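Local coordinates for protein cyclopropane mycolic acid synthase MmaA2 (Mycobacterium tuberculosis, PDB 1TPY) that converts a double bond of mycolic acids to a cis-cyclopropane ring by transferring a methylene group from S-adenosyl-L-methionine, in the building of the mycobacterial cell envelope, at residues A[34-39]-A[43-48]; A[53-58]-A[226-231]; A[76-81]-A[132-137]; A[234-239]-A[271-276]. All coordinates share one frame; numbering follows the deposited sequence.

Contact 1. Residues A[34-39]-A[43-48]; sequences SCAHFE and MTLEEA. With SAH (S-adenosyl-L-homocysteine), chain C; CO3 (carbonate ion), chain B.
Phe38 lies flat against the methyl group of Ala48: Ala48 CB sits 3.5 Å from the ring centroid and 11° off its normal, a CH-pi contact over the middle of the face. Phe38 CG stands anti to its own carbonyl carbon (chi1 -57°), which swings the ring back over the first turn of helix 45-57. At the ring edge, in its plane, comes the carbonyl oxygen of Met43, and Leu45 CD1 reaches Phe38 CZ obliquely. The same Leu45 methyl and Ala48 CB both touch Ala36 CB, the latter at 3.7 Å.

Polar links are few. His37 N donates to Ala48 O at 3.0 Å; the bond is nearly straight at the hydrogen, yet the donor stands 55° out of the carbonyl plane, above it. A weak bond runs from Glu39 N to the thioether Met43 SD (3.6 Å), and the bend at the end of the methionine chain lays CE against Glu39 CB.

The helix start is closed by a capping box: Glu47 N donates to Thr44 OG1 (3.2 Å), while Thr44 N donates to Glu47 OE1 on its anti side.

At the other end, Ser34 OG donates to SAH O, a carboxylate oxygen of S-adenosyl-L-homocysteine, at 2.7 Å. Cys35 N donates to CO3 O1 of the carbonate at 2.8 Å. The loop thus leads from the cofactor site, where Ser34 is a known S-adenosyl-L-methionine-binding residue, to a capped and packed helix start.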
# COMPACT_ATOMS: atom_id res chain seq x y z
N SER A 34 -2.55 4.22 2.79
CA SER A 34 -1.58 4.47 1.73
C SER A 34 -1.76 5.91 1.25
O SER A 34 -2.77 6.55 1.55
CB SER A 34 -1.81 3.49 0.58
OG SER A 34 -3.18 3.45 0.20
N CYS A 35 -0.80 6.42 0.50
CA CYS A 35 -0.86 7.79 0.01
C CYS A 35 -2.14 8.18 -0.73
O CYS A 35 -2.53 7.54 -1.71
CB CYS A 35 0.34 8.08 -0.88
SG CYS A 35 0.40 9.81 -1.44
N ALA A 36 -2.78 9.25 -0.27
CA ALA A 36 -4.01 9.74 -0.89
C ALA A 36 -3.67 10.60 -2.11
O ALA A 36 -2.51 10.88 -2.37
CB ALA A 36 -4.80 10.55 0.13
N HIS A 37 -4.69 11.02 -2.86
CA HIS A 37 -4.47 11.85 -4.04
C HIS A 37 -5.43 13.04 -4.04
O HIS A 37 -6.56 12.92 -4.51
CB HIS A 37 -4.67 11.04 -5.31
CG HIS A 37 -4.30 11.77 -6.56
ND1 HIS A 37 -3.06 12.33 -6.76
CD2 HIS A 37 -5.01 12.03 -7.68
CE1 HIS A 37 -3.02 12.90 -7.95
NE2 HIS A 37 -4.19 12.73 -8.53
N PHE A 38 -4.97 14.17 -3.51
CA PHE A 38 -5.78 15.38 -3.42
C PHE A 38 -5.92 16.11 -4.75
O PHE A 38 -5.11 16.97 -5.08
CB PHE A 38 -5.20 16.31 -2.35
CG PHE A 38 -5.09 15.67 -0.99
CD1 PHE A 38 -4.07 14.76 -0.71
CD2 PHE A 38 -6.05 15.92 -0.02
CE1 PHE A 38 -4.01 14.11 0.52
CE2 PHE A 38 -6.00 15.28 1.22
CZ PHE A 38 -4.98 14.37 1.49
N GLU A 39 -6.96 15.77 -5.49
CA GLU A 39 -7.24 16.37 -6.79
C GLU A 39 -7.82 17.77 -6.66
O GLU A 39 -7.64 18.60 -7.55
CB GLU A 39 -8.16 15.47 -7.59
CG GLU A 39 -7.49 14.16 -7.94
CD GLU A 39 -8.40 13.19 -8.66
OE1 GLU A 39 -7.90 12.12 -9.05
OE2 GLU A 39 -9.60 13.50 -8.82
N MET A 43 -10.14 19.00 -0.80
CA MET A 43 -10.67 17.64 -0.72
C MET A 43 -10.37 17.07 0.68
O MET A 43 -9.32 17.35 1.24
CB MET A 43 -9.98 16.79 -1.79
CG MET A 43 -10.79 15.65 -2.37
SD MET A 43 -9.84 14.80 -3.65
CE MET A 43 -10.88 15.09 -5.10
N THR A 44 -11.30 16.30 1.25
CA THR A 44 -11.06 15.72 2.57
C THR A 44 -10.20 14.49 2.36
O THR A 44 -10.03 14.03 1.23
CB THR A 44 -12.37 15.26 3.27
OG1 THR A 44 -12.93 14.16 2.53
CG2 THR A 44 -13.38 16.41 3.35
N LEU A 45 -9.65 13.94 3.45
CA LEU A 45 -8.81 12.76 3.34
C LEU A 45 -9.55 11.59 2.70
O LEU A 45 -9.00 10.89 1.86
CB LEU A 45 -8.28 12.33 4.72
CG LEU A 45 -7.31 11.14 4.69
CD1 LEU A 45 -6.10 11.46 3.82
CD2 LEU A 45 -6.88 10.80 6.12
N GLU A 46 -10.81 11.39 3.08
CA GLU A 46 -11.57 10.29 2.51
C GLU A 46 -11.80 10.47 1.02
O GLU A 46 -11.69 9.52 0.24
CB GLU A 46 -12.92 10.11 3.22
CG GLU A 46 -13.73 8.94 2.68
CD GLU A 46 -14.97 8.62 3.49
OE1 GLU A 46 -15.66 7.63 3.14
OE2 GLU A 46 -15.26 9.35 4.46
N GLU A 47 -12.10 11.70 0.61
CA GLU A 47 -12.33 11.96 -0.81
C GLU A 47 -11.04 11.76 -1.58
O GLU A 47 -11.06 11.30 -2.71
CB GLU A 47 -12.86 13.37 -1.02
CG GLU A 47 -14.15 13.64 -0.27
CD GLU A 47 -14.69 15.03 -0.52
OE1 GLU A 47 -13.89 15.99 -0.45
OE2 GLU A 47 -15.91 15.15 -0.77
N ALA A 48 -9.91 12.11 -0.96
CA ALA A 48 -8.61 11.96 -1.62
C ALA A 48 -8.20 10.49 -1.69
O ALA A 48 -7.52 10.08 -2.63
CB ALA A 48 -7.54 12.77 -0.88
N SAH C . -3.58 -1.85 -0.12
CA SAH C . -4.17 -1.34 1.11
CB SAH C . -3.34 -1.75 2.36
CG SAH C . -1.87 -1.34 2.40
SD SAH C . -1.02 -1.86 3.92
C SAH C . -4.32 0.18 1.06
O SAH C . -3.80 0.79 0.12
OXT SAH C . -4.96 0.74 1.98
C5' SAH C . 0.08 -3.17 3.31
C4' SAH C . -0.73 -4.41 2.91
O4' SAH C . 0.03 -5.34 2.10
C3' SAH C . -1.26 -5.21 4.10
O3' SAH C . -2.61 -5.61 3.83
C2' SAH C . -0.33 -6.39 4.16
O2' SAH C . -0.93 -7.50 4.85
C1' SAH C . -0.07 -6.63 2.71
N9 SAH C . 1.16 -7.48 2.41
C8 SAH C . 2.45 -7.34 2.79
N7 SAH C . 3.28 -8.24 2.35
C5 SAH C . 2.44 -9.08 1.61
C6 SAH C . 2.65 -10.26 0.85
N6 SAH C . 3.85 -10.83 0.72
N1 SAH C . 1.57 -10.83 0.23
C2 SAH C . 0.34 -10.26 0.35
N3 SAH C . 0.02 -9.15 1.03
C4 SAH C . 1.13 -8.61 1.64
C CO3 B . 2.14 3.63 -0.20
O1 CO3 B . 1.23 4.76 -0.54
O2 CO3 B . 2.48 3.40 1.08
O3 CO3 B . 2.64 2.84 -1.19

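Contact 2. Residues A[53-58]-A[226-231]; sequences IDLALG and QSLQPH
Gln226 OE1 accepts a hydrogen bond from Lys59 and also lies against Leu55. The meeting joins helix 45-57 to the end of strand 221-227, an outermost strand of the seven-stranded mixed sheet of this Rossmann-like methyltransferase fold. Leu55 and Gln226 approach from opposite directions. Leu55 CG is anti to its backbone N (chi1 180°), and the isobutyl fork straddles the amide oxygen, with CD1 and CD2 each 3.8 Å from Gln226 OE1. The amide carbon Gln226 CD is slightly farther, 4.1 Å from Leu55 CD2. Gln226 reaches it with an extended chain, CG anti to N (chi1 166°) and CD anti to CA. These distances describe van der Waals packing of methyls against an amide that already has a lysine partner.

Leu228 adds a looser apolar touch, its CD1 4.5 Å from Leu55 CD2. The modest total of 107 Å² buried between the segments agrees with so small a set of contacts. Around them, Leu55 also packs on Gln282 of strand 278-286 and on His37, and Leu228 on Val280 and His167 of the sheet.

Where strand passes into helix 229-245, Leu228 is the N-cap residue, and an ST turn spans it: Gln229 N donates to Ser227 OG at 3.3 Å with an angle of 166° at the hydrogen.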
# COMPACT_ATOMS: atom_id res chain seq x y z
N ILE A 53 -7.77 5.63 -5.15
CA ILE A 53 -8.28 4.32 -5.51
C ILE A 53 -8.68 4.32 -6.99
O ILE A 53 -8.18 3.51 -7.78
CB ILE A 53 -9.53 3.96 -4.67
CG1 ILE A 53 -9.17 3.94 -3.18
CG2 ILE A 53 -10.10 2.62 -5.12
CD1 ILE A 53 -8.05 3.00 -2.84
N ASP A 54 -9.58 5.23 -7.35
CA ASP A 54 -10.04 5.35 -8.73
C ASP A 54 -8.88 5.59 -9.69
O ASP A 54 -8.90 5.11 -10.82
CB ASP A 54 -11.05 6.50 -8.85
CG ASP A 54 -12.33 6.23 -8.09
OD1 ASP A 54 -12.53 5.08 -7.65
OD2 ASP A 54 -13.14 7.17 -7.96
N LEU A 55 -7.88 6.35 -9.25
CA LEU A 55 -6.73 6.65 -10.09
C LEU A 55 -6.02 5.35 -10.46
O LEU A 55 -5.71 5.11 -11.63
CB LEU A 55 -5.77 7.58 -9.35
CG LEU A 55 -4.49 7.98 -10.09
CD1 LEU A 55 -4.85 8.81 -11.32
CD2 LEU A 55 -3.58 8.77 -9.16
N ALA A 56 -5.78 4.51 -9.46
CA ALA A 56 -5.11 3.23 -9.69
C ALA A 56 -5.97 2.28 -10.52
O ALA A 56 -5.51 1.70 -11.50
CB ALA A 56 -4.78 2.58 -8.35
N LEU A 57 -7.23 2.12 -10.10
CA LEU A 57 -8.16 1.24 -10.78
C LEU A 57 -8.42 1.63 -12.24
O LEU A 57 -8.47 0.77 -13.12
CB LEU A 57 -9.47 1.20 -9.99
CG LEU A 57 -9.81 -0.05 -9.17
CD1 LEU A 57 -8.58 -0.62 -8.48
CD2 LEU A 57 -10.89 0.31 -8.15
N GLY A 58 -8.57 2.93 -12.50
CA GLY A 58 -8.84 3.39 -13.85
C GLY A 58 -7.75 3.13 -14.88
O GLY A 58 -7.99 3.23 -16.08
N GLN A 226 3.73 7.40 -12.31
CA GLN A 226 3.17 8.65 -11.81
C GLN A 226 3.49 8.82 -10.34
O GLN A 226 3.22 7.94 -9.52
CB GLN A 226 1.66 8.69 -12.05
CG GLN A 226 0.91 9.79 -11.29
CD GLN A 226 -0.56 9.91 -11.70
OE1 GLN A 226 -1.18 8.93 -12.12
NE2 GLN A 226 -1.11 11.11 -11.57
N SER A 227 4.09 9.96 -10.01
CA SER A 227 4.47 10.27 -8.63
C SER A 227 3.36 11.01 -7.91
O SER A 227 2.66 11.83 -8.50
CB SER A 227 5.74 11.12 -8.61
OG SER A 227 6.11 11.47 -7.29
N LEU A 228 3.21 10.71 -6.62
CA LEU A 228 2.21 11.36 -5.77
C LEU A 228 2.94 11.93 -4.56
O LEU A 228 2.33 12.19 -3.52
CB LEU A 228 1.16 10.34 -5.30
CG LEU A 228 0.01 9.94 -6.24
CD1 LEU A 228 0.54 9.62 -7.63
CD2 LEU A 228 -0.72 8.75 -5.66
N GLN A 229 4.25 12.11 -4.69
CA GLN A 229 5.10 12.60 -3.60
C GLN A 229 4.51 13.70 -2.71
O GLN A 229 4.40 13.52 -1.50
CB GLN A 229 6.45 13.08 -4.16
CG GLN A 229 7.45 13.51 -3.10
CD GLN A 229 8.79 13.90 -3.70
OE1 GLN A 229 8.87 14.82 -4.51
NE2 GLN A 229 9.84 13.19 -3.31
N PRO A 230 4.13 14.85 -3.29
CA PRO A 230 3.56 15.94 -2.50
C PRO A 230 2.30 15.56 -1.73
O PRO A 230 1.98 16.15 -0.70
CB PRO A 230 3.29 17.02 -3.55
CG PRO A 230 2.96 16.21 -4.76
CD PRO A 230 4.03 15.15 -4.73
N HIS A 231 1.60 14.55 -2.23
CA HIS A 231 0.38 14.08 -1.60
C HIS A 231 0.61 13.26 -0.33
O HIS A 231 -0.24 13.23 0.55
CB HIS A 231 -0.42 13.25 -2.60
CG HIS A 231 -0.89 14.03 -3.79
ND1 HIS A 231 -2.03 14.80 -3.77
CD2 HIS A 231 -0.35 14.18 -5.02
CE1 HIS A 231 -2.17 15.40 -4.94
NE2 HIS A 231 -1.17 15.04 -5.72

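Contact 3. Residues A[76-81]-A[132-137]; sequences GATMRR and RIVSIG. With SAH (S-adenosyl-L-homocysteine), chain C; 16A (cetyl-trimethyl-ammonium), chain D.
Thr78 and Ile136 cross obliquely, and the threonine supplies the helix side of the contact. Thr78 CB points from helix 77-86 toward strand 132-136 and carries two branches. The OG1 branch is anti to the threonine's own carbonyl carbon (chi1 -62°), and its oxygen comes to 4.1 Å from Ile136 CD1. The methyl branch, CG2, stands anti to the backbone N and approaches Val134 CG1 at 4.2 Å. Both distances are those of ordinary van der Waals packing, and only 90 Å² is buried between the segments. Val134 and Ile136, two residues apart on the strand, therefore present their side chains on the same face and share one threonine. Thr78 is further enclosed by Ile53 and Leu57 of helix 45-57, so that the three elements meet around it.

Beyond the helix contact, Ile136 turns its other branch to the cofactor product: its CG2 lies 3.4 Å from the carboxylate O of S-adenosyl-L-homocysteine. Its backbone is bound as well, since the amino N of the ligand donates to Ile136 O at 2.8 Å. One residue on, Gly137 O lies 3.3 Å from SAH C5'. The same Gly137 O is 3.1 Å from 16A C19, a headgroup methyl of cetyl-trimethyl-ammonium. At positive phi (68°), Gly137 has no side chain to collide with that headgroup.

Strand 132-136 runs parallel to strand 67-71, which leads through the glycine-rich turn holding Gly72 and Gly74 into helix 77-86. Packing of this helix on the sheet next to the bound amino-acid moiety is characteristic of the Rossmann-type S-adenosyl-L-methionine-dependent methyltransferase fold.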
# COMPACT_ATOMS: atom_id res chain seq x y z
N GLY A 76 -9.77 -3.66 2.63
CA GLY A 76 -10.73 -3.83 1.55
C GLY A 76 -11.44 -2.71 0.81
O GLY A 76 -12.23 -3.00 -0.08
N ALA A 77 -11.17 -1.45 1.15
CA ALA A 77 -11.85 -0.35 0.46
C ALA A 77 -11.63 -0.38 -1.05
O ALA A 77 -12.55 -0.15 -1.83
CB ALA A 77 -11.41 1.00 1.02
N THR A 78 -10.41 -0.67 -1.47
CA THR A 78 -10.11 -0.72 -2.90
C THR A 78 -10.97 -1.75 -3.62
O THR A 78 -11.57 -1.45 -4.64
CB THR A 78 -8.62 -1.00 -3.15
OG1 THR A 78 -7.83 0.05 -2.57
CG2 THR A 78 -8.33 -1.08 -4.65
N MET A 79 -11.03 -2.97 -3.09
CA MET A 79 -11.84 -4.01 -3.72
C MET A 79 -13.31 -3.64 -3.73
O MET A 79 -13.97 -3.76 -4.75
CB MET A 79 -11.65 -5.36 -3.02
CG MET A 79 -10.29 -5.98 -3.25
SD MET A 79 -10.16 -7.61 -2.55
CE MET A 79 -10.25 -7.21 -0.77
N ARG A 80 -13.83 -3.20 -2.59
CA ARG A 80 -15.23 -2.82 -2.52
C ARG A 80 -15.54 -1.72 -3.53
O ARG A 80 -16.60 -1.73 -4.15
CB ARG A 80 -15.59 -2.35 -1.11
CG ARG A 80 -15.54 -3.45 -0.05
CD ARG A 80 -16.27 -3.03 1.22
NE ARG A 80 -15.67 -1.85 1.85
CZ ARG A 80 -14.60 -1.88 2.64
NH1 ARG A 80 -14.00 -3.02 2.93
NH2 ARG A 80 -14.13 -0.74 3.15
N ARG A 81 -14.61 -0.79 -3.71
CA ARG A 81 -14.80 0.30 -4.67
C ARG A 81 -14.73 -0.22 -6.10
O ARG A 81 -15.43 0.26 -6.99
CB ARG A 81 -13.72 1.37 -4.47
CG ARG A 81 -13.76 2.52 -5.49
CD ARG A 81 -15.00 3.41 -5.31
NE ARG A 81 -14.91 4.61 -6.15
CZ ARG A 81 -15.87 5.52 -6.26
NH1 ARG A 81 -17.01 5.38 -5.59
NH2 ARG A 81 -15.70 6.58 -7.04
N ARG A 132 -6.78 -8.72 -13.77
CA ARG A 132 -6.00 -7.53 -13.50
C ARG A 132 -5.51 -7.59 -12.06
O ARG A 132 -6.06 -8.32 -11.24
CB ARG A 132 -6.86 -6.28 -13.72
CG ARG A 132 -7.30 -6.07 -15.17
CD ARG A 132 -6.12 -5.68 -16.06
NE ARG A 132 -6.53 -5.35 -17.42
CZ ARG A 132 -6.84 -6.25 -18.35
NH1 ARG A 132 -6.79 -7.55 -18.08
NH2 ARG A 132 -7.23 -5.85 -19.56
N ILE A 133 -4.44 -6.85 -11.77
CA ILE A 133 -3.89 -6.84 -10.43
C ILE A 133 -3.62 -5.42 -9.95
O ILE A 133 -3.06 -4.60 -10.69
CB ILE A 133 -2.55 -7.61 -10.34
CG1 ILE A 133 -2.74 -9.07 -10.75
CG2 ILE A 133 -2.01 -7.55 -8.91
CD1 ILE A 133 -1.42 -9.79 -10.99
N VAL A 134 -4.04 -5.13 -8.73
CA VAL A 134 -3.78 -3.84 -8.13
C VAL A 134 -3.06 -4.14 -6.81
O VAL A 134 -3.41 -5.08 -6.09
CB VAL A 134 -5.07 -3.04 -7.84
CG1 VAL A 134 -5.95 -3.78 -6.87
CG2 VAL A 134 -4.70 -1.67 -7.29
N SER A 135 -2.03 -3.37 -6.52
CA SER A 135 -1.28 -3.54 -5.28
C SER A 135 -0.83 -2.16 -4.87
O SER A 135 -0.01 -1.53 -5.54
CB SER A 135 -0.08 -4.46 -5.48
OG SER A 135 0.54 -4.72 -4.23
N ILE A 136 -1.35 -1.71 -3.74
CA ILE A 136 -1.05 -0.39 -3.23
C ILE A 136 -0.44 -0.45 -1.84
O ILE A 136 -1.09 -0.91 -0.90
CB ILE A 136 -2.34 0.46 -3.18
CG1 ILE A 136 -2.96 0.52 -4.58
CG2 ILE A 136 -2.04 1.85 -2.64
CD1 ILE A 136 -4.37 1.04 -4.60
N GLY A 137 0.80 0.00 -1.72
CA GLY A 137 1.47 0.02 -0.44
C GLY A 137 1.81 -1.33 0.16
O GLY A 137 2.05 -1.44 1.36
N SAH C . -3.58 -1.85 -0.12
CA SAH C . -4.17 -1.34 1.11
CB SAH C . -3.34 -1.75 2.36
CG SAH C . -1.87 -1.34 2.40
SD SAH C . -1.02 -1.86 3.92
C SAH C . -4.32 0.18 1.06
O SAH C . -3.80 0.79 0.12
OXT SAH C . -4.96 0.74 1.98
C5' SAH C . 0.08 -3.17 3.31
C4' SAH C . -0.73 -4.41 2.91
O4' SAH C . 0.03 -5.34 2.10
C3' SAH C . -1.26 -5.21 4.10
O3' SAH C . -2.61 -5.61 3.83
C2' SAH C . -0.33 -6.39 4.16
O2' SAH C . -0.93 -7.50 4.85
C1' SAH C . -0.07 -6.63 2.71
N9 SAH C . 1.16 -7.48 2.41
C8 SAH C . 2.45 -7.34 2.79
N7 SAH C . 3.28 -8.24 2.35
C5 SAH C . 2.44 -9.08 1.61
C6 SAH C . 2.65 -10.26 0.85
N6 SAH C . 3.85 -10.83 0.72
N1 SAH C . 1.57 -10.83 0.23
C2 SAH C . 0.34 -10.26 0.35
N3 SAH C . 0.02 -9.15 1.03
C4 SAH C . 1.13 -8.61 1.64
C1 16A D . 3.29 6.04 5.59
C2 16A D . 4.53 5.14 5.61
C3 16A D . 5.75 5.90 5.07
C4 16A D . 7.06 5.11 5.05
C5 16A D . 8.18 6.01 4.49
C6 16A D . 9.57 5.35 4.41
C7 16A D . 10.27 4.93 5.72
C8 16A D . 11.40 3.87 5.63
C9 16A D . 11.10 2.57 4.84
C10 16A D . 10.00 1.66 5.42
C11 16A D . 9.37 0.64 4.44
C12 16A D . 8.02 0.05 4.87
C13 16A D . 6.84 0.72 4.14
C14 16A D . 5.50 0.20 4.65
C15 16A D . 4.41 1.10 4.06
C16 16A D . 3.06 0.69 4.68
N1 16A D . 1.70 1.34 4.43
C17 16A D . 0.54 1.02 5.03
C18 16A D . 1.78 2.84 4.61
C19 16A D . 1.34 1.15 2.98

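Contact 4. Residues A[234-239]-A[271-276]; sequences RTLDLW and KLFRVG. With 16A (cetyl-trimethyl-ammonium), chain D.
Leu236 CD1 presses on the ring of Phe273, 3.5 Å from Phe273 CD1, and the two side chains cross at about a right angle. The methyl arrives obliquely to the ring. The second leucine methyl, CD2, faces the bound cetyl-trimethyl-ammonium at 3.6 Å from its C1, while Phe273 CE1 lies 4.0 Å from C5 of the same chain. This pair thus forms part of the wall of the hydrophobic pocket occupied by the detergent tail. Trp239 meets the same C1 edge-on, through CZ3.

A polar pair covers the outer side. Asp237 OD1 makes a salt bridge to Arg274 NH1 at 3.2 Å, coming in at the guanidinium edge, and the carboxylate and guanidinium planes lie just 11° apart. Arg274 CG is anti to its N (chi1 -170°), and a bend at chi3 turns the guanidinium back toward the aspartate. One water donates to Asp237 OD2 (2.8 Å), and another accepts from Arg274 NH1 (3.1 Å); their second legs, to Arg274 NE and Asp237 OD1, are doubtfully short. The groups meet directly and apparently also through water.

Further out, Leu236 also packs on Cys269, the active-site residue by similarity, and Phe273 meets Tyr232. The contact joins helix 229-245 to the C-terminal end of helix 256-275, which also packs on helix 186-199 through Leu272, shortly before strand 278-286 enters the sheet.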
# COMPACT_ATOMS: atom_id res chain seq x y z
N ARG A 234 1.14 15.42 2.96
CA ARG A 234 -0.16 15.88 3.42
C ARG A 234 -0.98 14.72 3.99
O ARG A 234 -1.65 14.88 5.02
CB ARG A 234 -0.93 16.52 2.27
CG ARG A 234 -2.23 17.12 2.73
CD ARG A 234 -2.92 17.89 1.63
NE ARG A 234 -4.19 18.41 2.11
CZ ARG A 234 -5.08 19.01 1.33
NH1 ARG A 234 -4.85 19.17 0.04
NH2 ARG A 234 -6.23 19.43 1.85
N THR A 235 -0.94 13.57 3.33
CA THR A 235 -1.68 12.41 3.82
C THR A 235 -1.16 12.12 5.22
O THR A 235 -1.93 11.93 6.15
CB THR A 235 -1.46 11.17 2.93
OG1 THR A 235 -1.97 11.43 1.61
CG2 THR A 235 -2.18 9.96 3.52
N LEU A 236 0.16 12.10 5.35
CA LEU A 236 0.80 11.83 6.63
C LEU A 236 0.47 12.86 7.70
O LEU A 236 0.29 12.50 8.87
CB LEU A 236 2.32 11.71 6.42
CG LEU A 236 2.73 10.37 5.81
CD1 LEU A 236 4.14 10.41 5.27
CD2 LEU A 236 2.60 9.29 6.87
N ASP A 237 0.39 14.14 7.32
CA ASP A 237 0.06 15.19 8.27
C ASP A 237 -1.36 14.95 8.80
O ASP A 237 -1.61 15.05 10.00
CB ASP A 237 0.09 16.59 7.62
CG ASP A 237 1.49 17.01 7.20
OD1 ASP A 237 2.47 16.61 7.85
OD2 ASP A 237 1.60 17.78 6.22
N LEU A 238 -2.27 14.62 7.89
CA LEU A 238 -3.65 14.37 8.27
C LEU A 238 -3.78 13.18 9.21
O LEU A 238 -4.54 13.23 10.18
CB LEU A 238 -4.50 14.18 7.00
CG LEU A 238 -4.68 15.48 6.21
CD1 LEU A 238 -5.18 15.17 4.82
CD2 LEU A 238 -5.66 16.41 6.93
N TRP A 239 -3.04 12.11 8.94
CA TRP A 239 -3.08 10.93 9.80
C TRP A 239 -2.51 11.30 11.16
O TRP A 239 -3.08 10.97 12.19
CB TRP A 239 -2.25 9.78 9.22
CG TRP A 239 -2.86 9.07 8.06
CD1 TRP A 239 -4.19 9.07 7.70
CD2 TRP A 239 -2.19 8.22 7.14
NE1 TRP A 239 -4.37 8.26 6.60
CE2 TRP A 239 -3.16 7.73 6.24
CE3 TRP A 239 -0.86 7.81 6.99
CZ2 TRP A 239 -2.84 6.85 5.20
CZ3 TRP A 239 -0.54 6.95 5.95
CH2 TRP A 239 -1.53 6.47 5.07
N LYS A 271 8.11 14.27 7.07
CA LYS A 271 9.30 15.06 6.78
C LYS A 271 10.06 14.44 5.61
O LYS A 271 10.54 15.14 4.72
CB LYS A 271 10.21 15.16 8.02
CG LYS A 271 11.51 15.90 7.75
CD LYS A 271 12.38 16.00 8.99
CE LYS A 271 13.74 16.60 8.65
NZ LYS A 271 14.53 16.96 9.87
N LEU A 272 10.16 13.11 5.62
CA LEU A 272 10.86 12.42 4.54
C LEU A 272 10.31 12.83 3.16
O LEU A 272 11.09 13.17 2.27
CB LEU A 272 10.76 10.91 4.71
CG LEU A 272 11.49 10.35 5.95
CD1 LEU A 272 11.43 8.84 5.93
CD2 LEU A 272 12.95 10.83 5.95
N PHE A 273 8.99 12.80 3.00
CA PHE A 273 8.40 13.16 1.72
C PHE A 273 8.48 14.67 1.47
O PHE A 273 8.68 15.11 0.34
CB PHE A 273 6.92 12.72 1.64
CG PHE A 273 6.74 11.23 1.58
CD1 PHE A 273 6.56 10.49 2.74
CD2 PHE A 273 6.79 10.57 0.36
CE1 PHE A 273 6.44 9.11 2.69
CE2 PHE A 273 6.67 9.19 0.30
CZ PHE A 273 6.49 8.46 1.47
N ARG A 274 8.31 15.45 2.53
CA ARG A 274 8.35 16.90 2.42
C ARG A 274 9.73 17.33 1.93
O ARG A 274 9.84 18.15 1.02
CB ARG A 274 8.05 17.54 3.77
CG ARG A 274 7.83 19.04 3.71
CD ARG A 274 7.58 19.61 5.09
NE ARG A 274 6.41 19.02 5.72
CZ ARG A 274 6.44 18.38 6.89
NH1 ARG A 274 5.32 17.87 7.38
NH2 ARG A 274 7.58 18.25 7.56
N VAL A 275 10.77 16.78 2.55
CA VAL A 275 12.14 17.10 2.16
C VAL A 275 12.42 16.51 0.79
O VAL A 275 13.07 17.13 -0.05
CB VAL A 275 13.16 16.51 3.17
CG1 VAL A 275 14.59 16.78 2.70
CG2 VAL A 275 12.93 17.13 4.55
N GLY A 276 11.94 15.29 0.57
CA GLY A 276 12.14 14.63 -0.71
C GLY A 276 13.01 13.39 -0.65
O GLY A 276 13.41 12.87 -1.69
C1 16A D . 3.29 6.04 5.59
C2 16A D . 4.53 5.14 5.61
C3 16A D . 5.75 5.90 5.07
C4 16A D . 7.06 5.11 5.05
C5 16A D . 8.18 6.01 4.49
C6 16A D . 9.57 5.35 4.41
C7 16A D . 10.27 4.93 5.72
C8 16A D . 11.40 3.87 5.63
C9 16A D . 11.10 2.57 4.84
C10 16A D . 10.00 1.66 5.42
C11 16A D . 9.37 0.64 4.44
C12 16A D . 8.02 0.05 4.87
C13 16A D . 6.84 0.72 4.14
C14 16A D . 5.50 0.20 4.65
C15 16A D . 4.41 1.10 4.06
C16 16A D . 3.06 0.69 4.68
N1 16A D . 1.70 1.34 4.43
C17 16A D . 0.54 1.02 5.03
C18 16A D . 1.78 2.84 4.61
C19 16A D . 1.34 1.15 2.98
O HOH W 1 4.00 18.78 5.08
O HOH W 2 3.80 16.94 9.92

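In the fold
From the N terminus, contact 1 closes first, a short local loop that joins the start of helix 45-57 to the segment reaching the cofactor. The same helix opens contact 2, whose 167-residue loop returns only at the end of strand 221-227. Contact 3 is nested inside that loop and ties helix 77-86 to the sheet; a salt bridge from Asp54 to Arg81 joins it to contact 2. Contact 4 follows in series, pairing helix 229-245, already begun in contact 2, with helix 256-275. Contacts 1 and 3 both touch S-adenosyl-L-homocysteine, whereas contacts 3 and 4, on opposite sides of the chain's centre, both touch cetyl-trimethyl-ammonium.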